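Local coordinates for myosin-2 (Saccharomyces cerevisiae, PDB 6IXO), which carries organelles and other cargo along polarized actin cables as a class V myosin heavy chain, gripping cargo receptors through its globular tail domain, the part described, at residues M202-Y213 / N263-H274. Residues are numbered along the deposited sequence; the frame is centred on the assembly and turned at random.
With SO4 (sulfate ion), chain B.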
loop_
_atom_site.group_PDB
_atom_site.type_symbol
_atom_site.label_atom_id
_atom_site.label_comp_id
_atom_site.label_asym_id
_atom_site.label_seq_id
_atom_site.Cartn_x
_atom_site.Cartn_y
_atom_site.Cartn_z
ATOM N N MET A 202 0.050 -9.887 -18.206
ATOM C CA MET A 202 0.571 -8.568 -17.872
ATOM C C MET A 202 -0.521 -7.526 -17.829
ATOM O O MET A 202 -0.428 -6.564 -17.056
ATOM C CB MET A 202 1.632 -8.130 -18.877
ATOM C CG MET A 202 2.926 -8.835 -18.729
ATOM S SD MET A 202 3.468 -8.862 -17.017
ATOM C CE MET A 202 3.763 -7.120 -16.603
ATOM N N ASP A 203 -1.555 -7.676 -18.653
ATOM C CA ASP A 203 -2.672 -6.734 -18.538
ATOM C C ASP A 203 -3.301 -6.738 -17.154
ATOM O O ASP A 203 -3.776 -5.708 -16.677
ATOM C CB ASP A 203 -3.745 -7.039 -19.567
ATOM C CG ASP A 203 -3.382 -6.506 -20.938
ATOM O OD1 ASP A 203 -2.648 -5.482 -21.007
ATOM O OD2 ASP A 203 -3.830 -7.112 -21.927
ATOM N N ASP A 204 -3.335 -7.895 -16.512
ATOM C CA ASP A 204 -3.926 -7.946 -15.194
ATOM C C ASP A 204 -3.027 -7.237 -14.210
ATOM O O ASP A 204 -3.518 -6.614 -13.264
ATOM C CB ASP A 204 -4.166 -9.371 -14.729
ATOM C CG ASP A 204 -5.108 -10.115 -15.641
ATOM O OD1 ASP A 204 -6.185 -9.574 -15.957
ATOM O OD2 ASP A 204 -4.722 -11.212 -16.092
ATOM N N ILE A 205 -1.718 -7.358 -14.417
ATOM C CA ILE A 205 -0.761 -6.709 -13.525
ATOM C C ILE A 205 -0.809 -5.191 -13.692
ATOM O O ILE A 205 -0.768 -4.424 -12.707
ATOM C CB ILE A 205 0.679 -7.207 -13.797
ATOM C CG1 ILE A 205 0.753 -8.721 -13.557
ATOM C CG2 ILE A 205 1.670 -6.500 -12.887
ATOM C CD1 ILE A 205 0.268 -9.154 -12.114
ATOM N N LEU A 206 -0.876 -4.748 -14.945
ATOM C CA LEU A 206 -0.979 -3.315 -15.179
ATOM C C LEU A 206 -2.285 -2.753 -14.593
ATOM O O LEU A 206 -2.295 -1.665 -14.011
ATOM C CB LEU A 206 -0.895 -3.031 -16.685
ATOM C CG LEU A 206 0.502 -3.395 -17.189
ATOM C CD1 LEU A 206 0.504 -3.296 -18.702
ATOM C CD2 LEU A 206 1.497 -2.438 -16.620
ATOM N N THR A 207 -3.385 -3.491 -14.757
ATOM C CA THR A 207 -4.672 -3.072 -14.188
ATOM C C THR A 207 -4.541 -2.872 -12.683
ATOM O O THR A 207 -5.039 -1.900 -12.106
ATOM C CB THR A 207 -5.758 -4.114 -14.479
ATOM O OG1 THR A 207 -6.054 -4.080 -15.868
ATOM C CG2 THR A 207 -7.039 -3.816 -13.689
ATOM N N PHE A 208 -3.843 -3.798 -12.050
ATOM C CA PHE A 208 -3.646 -3.775 -10.604
ATOM C C PHE A 208 -2.863 -2.545 -10.139
ATOM O O PHE A 208 -3.274 -1.843 -9.202
ATOM C CB PHE A 208 -2.937 -5.090 -10.196
ATOM C CG PHE A 208 -2.477 -5.157 -8.747
ATOM C CD1 PHE A 208 -3.219 -5.858 -7.814
ATOM C CD2 PHE A 208 -1.270 -4.581 -8.341
ATOM C CE1 PHE A 208 -2.769 -5.974 -6.465
ATOM C CE2 PHE A 208 -0.820 -4.692 -7.030
ATOM C CZ PHE A 208 -1.572 -5.392 -6.086
ATOM N N PHE A 209 -1.716 -2.296 -10.759
ATOM C CA PHE A 209 -0.960 -1.091 -10.426
ATOM C C PHE A 209 -1.702 0.197 -10.848
ATOM O O PHE A 209 -1.689 1.207 -10.111
ATOM C CB PHE A 209 0.431 -1.124 -11.071
ATOM C CG PHE A 209 1.395 -1.968 -10.329
ATOM C CD1 PHE A 209 2.039 -1.479 -9.198
ATOM C CD2 PHE A 209 1.641 -3.287 -10.733
ATOM C CE1 PHE A 209 2.926 -2.277 -8.473
ATOM C CE2 PHE A 209 2.527 -4.098 -10.019
ATOM C CZ PHE A 209 3.173 -3.598 -8.883
ATOM N N ASN A 210 -2.374 0.187 -11.998
ATOM C CA ASN A 210 -3.202 1.364 -12.330
ATOM C C ASN A 210 -4.252 1.696 -11.268
ATOM O O ASN A 210 -4.577 2.865 -11.013
ATOM C CB ASN A 210 -3.927 1.147 -13.631
ATOM C CG ASN A 210 -3.207 1.758 -14.763
ATOM O OD1 ASN A 210 -2.740 2.893 -14.655
ATOM N ND2 ASN A 210 -3.095 1.025 -15.863
ATOM N N SER A 211 -4.814 0.646 -10.694
ATOM C CA SER A 211 -5.867 0.812 -9.696
ATOM C C SER A 211 -5.269 1.451 -8.449
ATOM O O SER A 211 -5.870 2.347 -7.848
ATOM C CB SER A 211 -6.509 -0.543 -9.394
ATOM O OG SER A 211 -7.532 -0.409 -8.419
ATOM N N ILE A 212 -4.065 1.021 -8.065
ATOM C CA ILE A 212 -3.396 1.695 -6.951
ATOM C C ILE A 212 -3.175 3.152 -7.286
ATOM O O ILE A 212 -3.497 4.042 -6.493
ATOM C CB ILE A 212 -2.075 1.046 -6.625
ATOM C CG1 ILE A 212 -2.331 -0.360 -6.071
ATOM C CG2 ILE A 212 -1.316 1.832 -5.541
ATOM C CD1 ILE A 212 -1.056 -1.162 -5.878
ATOM N N TYR A 213 -2.639 3.406 -8.475
ATOM C CA TYR A 213 -2.399 4.794 -8.876
ATOM C C TYR A 213 -3.642 5.667 -8.823
ATOM O O TYR A 213 -3.633 6.777 -8.217
ATOM C CB TYR A 213 -1.821 4.804 -10.318
ATOM C CG TYR A 213 -1.656 6.211 -10.864
ATOM C CD1 TYR A 213 -0.507 6.945 -10.601
ATOM C CD2 TYR A 213 -2.641 6.792 -11.653
ATOM C CE1 TYR A 213 -0.333 8.219 -11.116
ATOM C CE2 TYR A 213 -2.479 8.072 -12.178
ATOM C CZ TYR A 213 -1.323 8.778 -11.899
ATOM O OH TYR A 213 -1.136 10.038 -12.411
ATOM N N ASN A 263 7.347 -8.544 -21.297
ATOM C CA ASN A 263 6.542 -8.439 -20.058
ATOM C C ASN A 263 7.054 -7.377 -19.091
ATOM O O ASN A 263 6.301 -6.481 -18.604
ATOM C CB ASN A 263 6.516 -9.805 -19.370
ATOM C CG ASN A 263 5.671 -10.812 -20.110
ATOM O OD1 ASN A 263 4.923 -10.444 -21.032
ATOM N ND2 ASN A 263 5.759 -12.116 -19.700
ATOM N N VAL A 264 8.335 -7.455 -18.784
ATOM C CA VAL A 264 8.971 -6.539 -17.847
ATOM C C VAL A 264 9.032 -5.090 -18.340
ATOM O O VAL A 264 8.824 -4.124 -17.568
ATOM C CB VAL A 264 10.411 -7.030 -17.523
ATOM C CG1 VAL A 264 11.083 -6.143 -16.512
ATOM C CG2 VAL A 264 10.325 -8.430 -16.955
ATOM N N THR A 265 9.334 -4.907 -19.625
ATOM C CA THR A 265 9.418 -3.558 -20.156
ATOM C C THR A 265 8.064 -2.878 -20.001
ATOM O O THR A 265 7.991 -1.674 -19.710
ATOM C CB THR A 265 9.841 -3.571 -21.653
ATOM O OG1 THR A 265 11.118 -4.211 -21.729
ATOM C CG2 THR A 265 9.950 -2.149 -22.224
ATOM N N ARG A 266 6.977 -3.607 -20.191
ATOM C CA ARG A 266 5.668 -2.949 -20.092
ATOM C C ARG A 266 5.466 -2.401 -18.673
ATOM O O ARG A 266 4.913 -1.330 -18.485
ATOM C CB ARG A 266 4.540 -3.908 -20.460
ATOM C CG ARG A 266 4.474 -4.231 -21.979
ATOM C CD ARG A 266 3.581 -5.450 -22.246
ATOM N NE ARG A 266 2.171 -5.223 -21.901
ATOM C CZ ARG A 266 1.232 -6.164 -21.984
ATOM N NH1 ARG A 266 1.547 -7.385 -22.410
ATOM N NH2 ARG A 266 -0.019 -5.888 -21.656
ATOM N N LEU A 267 5.929 -3.138 -17.686
ATOM C CA LEU A 267 5.759 -2.705 -16.294
ATOM C C LEU A 267 6.680 -1.528 -16.033
ATOM O O LEU A 267 6.297 -0.533 -15.419
ATOM C CB LEU A 267 6.039 -3.866 -15.328
ATOM C CG LEU A 267 5.670 -3.625 -13.859
ATOM C CD1 LEU A 267 4.197 -3.145 -13.687
ATOM C CD2 LEU A 267 5.901 -4.930 -13.096
ATOM N N GLU A 268 7.891 -1.595 -16.547
ATOM C CA GLU A 268 8.816 -0.466 -16.433
ATOM C C GLU A 268 8.315 0.814 -17.121
ATOM O O GLU A 268 8.511 1.934 -16.610
ATOM C CB GLU A 268 10.186 -0.903 -16.988
ATOM C CG GLU A 268 11.313 0.092 -16.883
ATOM C CD GLU A 268 12.577 -0.434 -17.624
ATOM O OE1 GLU A 268 12.415 -1.219 -18.582
ATOM O OE2 GLU A 268 13.713 -0.090 -17.240
ATOM N N GLU A 269 7.655 0.670 -18.270
ATOM C CA GLU A 269 7.182 1.843 -19.017
ATOM C C GLU A 269 5.963 2.452 -18.279
ATOM O O GLU A 269 5.754 3.646 -18.288
ATOM C CB GLU A 269 6.824 1.448 -20.449
ATOM C CG GLU A 269 8.063 1.135 -21.294
ATOM C CD GLU A 269 8.739 2.410 -21.738
ATOM O OE1 GLU A 269 8.040 3.470 -21.842
ATOM O OE2 GLU A 269 9.956 2.370 -21.999
ATOM N N TRP A 270 5.176 1.594 -17.645
ATOM C CA TRP A 270 4.075 2.080 -16.819
ATOM C C TRP A 270 4.641 2.972 -15.689
ATOM O O TRP A 270 4.105 4.071 -15.405
ATOM C CB TRP A 270 3.256 0.903 -16.240
ATOM C CG TRP A 270 2.170 1.386 -15.311
ATOM C CD1 TRP A 270 0.879 1.713 -15.641
ATOM C CD2 TRP A 270 2.300 1.627 -13.915
ATOM N NE1 TRP A 270 0.195 2.139 -14.522
ATOM C CE2 TRP A 270 1.042 2.084 -13.447
ATOM C CE3 TRP A 270 3.353 1.479 -13.001
ATOM C CZ2 TRP A 270 0.822 2.434 -12.110
ATOM C CZ3 TRP A 270 3.119 1.812 -11.659
ATOM C CH2 TRP A 270 1.873 2.285 -11.242
ATOM N N CYS A 271 5.708 2.502 -15.039
ATOM C CA CYS A 271 6.377 3.255 -13.963
ATOM C C CYS A 271 6.774 4.630 -14.432
ATOM O O CYS A 271 6.573 5.635 -13.737
ATOM C CB CYS A 271 7.609 2.500 -13.468
ATOM S SG CYS A 271 7.181 1.024 -12.536
ATOM N N LYS A 272 7.305 4.683 -15.646
ATOM C CA LYS A 272 7.741 5.939 -16.203
ATOM C C LYS A 272 6.618 6.958 -16.425
ATOM O O LYS A 272 6.852 8.148 -16.357
ATOM C CB LYS A 272 8.478 5.695 -17.543
ATOM C CG LYS A 272 9.824 5.020 -17.382
ATOM C CD LYS A 272 10.465 4.801 -18.748
ATOM C CE LYS A 272 11.477 3.663 -18.735
ATOM N NZ LYS A 272 12.823 3.994 -18.184
ATOM N N THR A 273 5.407 6.517 -16.718
ATOM C CA THR A 273 4.377 7.505 -16.968
ATOM C C THR A 273 3.514 7.750 -15.741
ATOM O O THR A 273 2.567 8.538 -15.796
ATOM C CB THR A 273 3.482 7.089 -18.114
ATOM O OG1 THR A 273 3.108 5.717 -17.940
ATOM C CG2 THR A 273 4.239 7.257 -19.398
ATOM N N HIS A 274 3.844 7.084 -14.640
ATOM C CA HIS A 274 3.012 7.179 -13.437
ATOM C C HIS A 274 3.783 7.661 -12.241
ATOM O O HIS A 274 3.491 7.287 -11.113
ATOM C CB HIS A 274 2.352 5.825 -13.152
ATOM C CG HIS A 274 1.259 5.529 -14.116
ATOM N ND1 HIS A 274 1.498 5.016 -15.373
ATOM C CD2 HIS A 274 -0.060 5.825 -14.070
ATOM C CE1 HIS A 274 0.357 4.956 -16.043
ATOM N NE2 HIS A 274 -0.605 5.434 -15.270
HETATM S S SO4 B . -3.573 5.606 -17.248
HETATM O O1 SO4 B . -2.601 4.836 -18.017
HETATM O O2 SO4 B . -4.813 4.844 -17.112
HETATM O O3 SO4 B . -3.837 6.869 -17.930
HETATM O O4 SO4 B . -3.035 5.880 -15.922
HETATM O O HOH W 1 -1.261 -8.912 -21.563
#
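Trp270 and Leu267 enter the face of helix 202-213 as successive knobs, and apolar contacts make up much of the interface. Leu267 sits among Met202, Ile205, Leu206 and Phe209, its CD1 lying 3.9 Å from Phe209 CD2. Trp270 fills the next hole, among Leu206, Phe209, Asn210 and Tyr213; with CG anti to the backbone N (chi1 176°), its indole reaches across so that Phe209 CB makes a CH-pi contact 3.8 Å from the centroid of the six-membered ring.

Polar evidence begins with the indole edge: Trp270 NE1 donates to Asn210 OD1 over 3.0 Å in a nearly straight bond (173°). The acceptor lies in the indole plane, yet the N-H comes from above the amide plane rather than along a lone pair. Without the indole, as with an alanine here, the hole lined by Leu206 and Phe209 would probably be left unfilled and Asn210 OD1 would lose this donor. At the N-terminal end, in one of two conformers modelled for Arg266, its NH2 forms a salt bridge with Asp203 OD1 (2.7 Å) and Met202 CB covers one guanidinium face, so this contact may be only partly occupied.

Aromatic contacts close the other end. His274 CD2 points over the centre of the Tyr213 ring, edge-to-face, with the two ring planes almost perpendicular. The imidazole is fixed on both nitrogens: ND1 donates to Trp270 O, and NE2 to O4 of a sulfate, probably from the crystallisation liquor, at 2.6 Å.

Phe209 also packs on helix 223-247, and Met202 on helix 134-180. Nearly parallel axes (crossing angle -18°, 10.4 Å apart) and knobs-into-holes packing characterise this helix pair in the all-helical cargo-binding tail of a class V myosin.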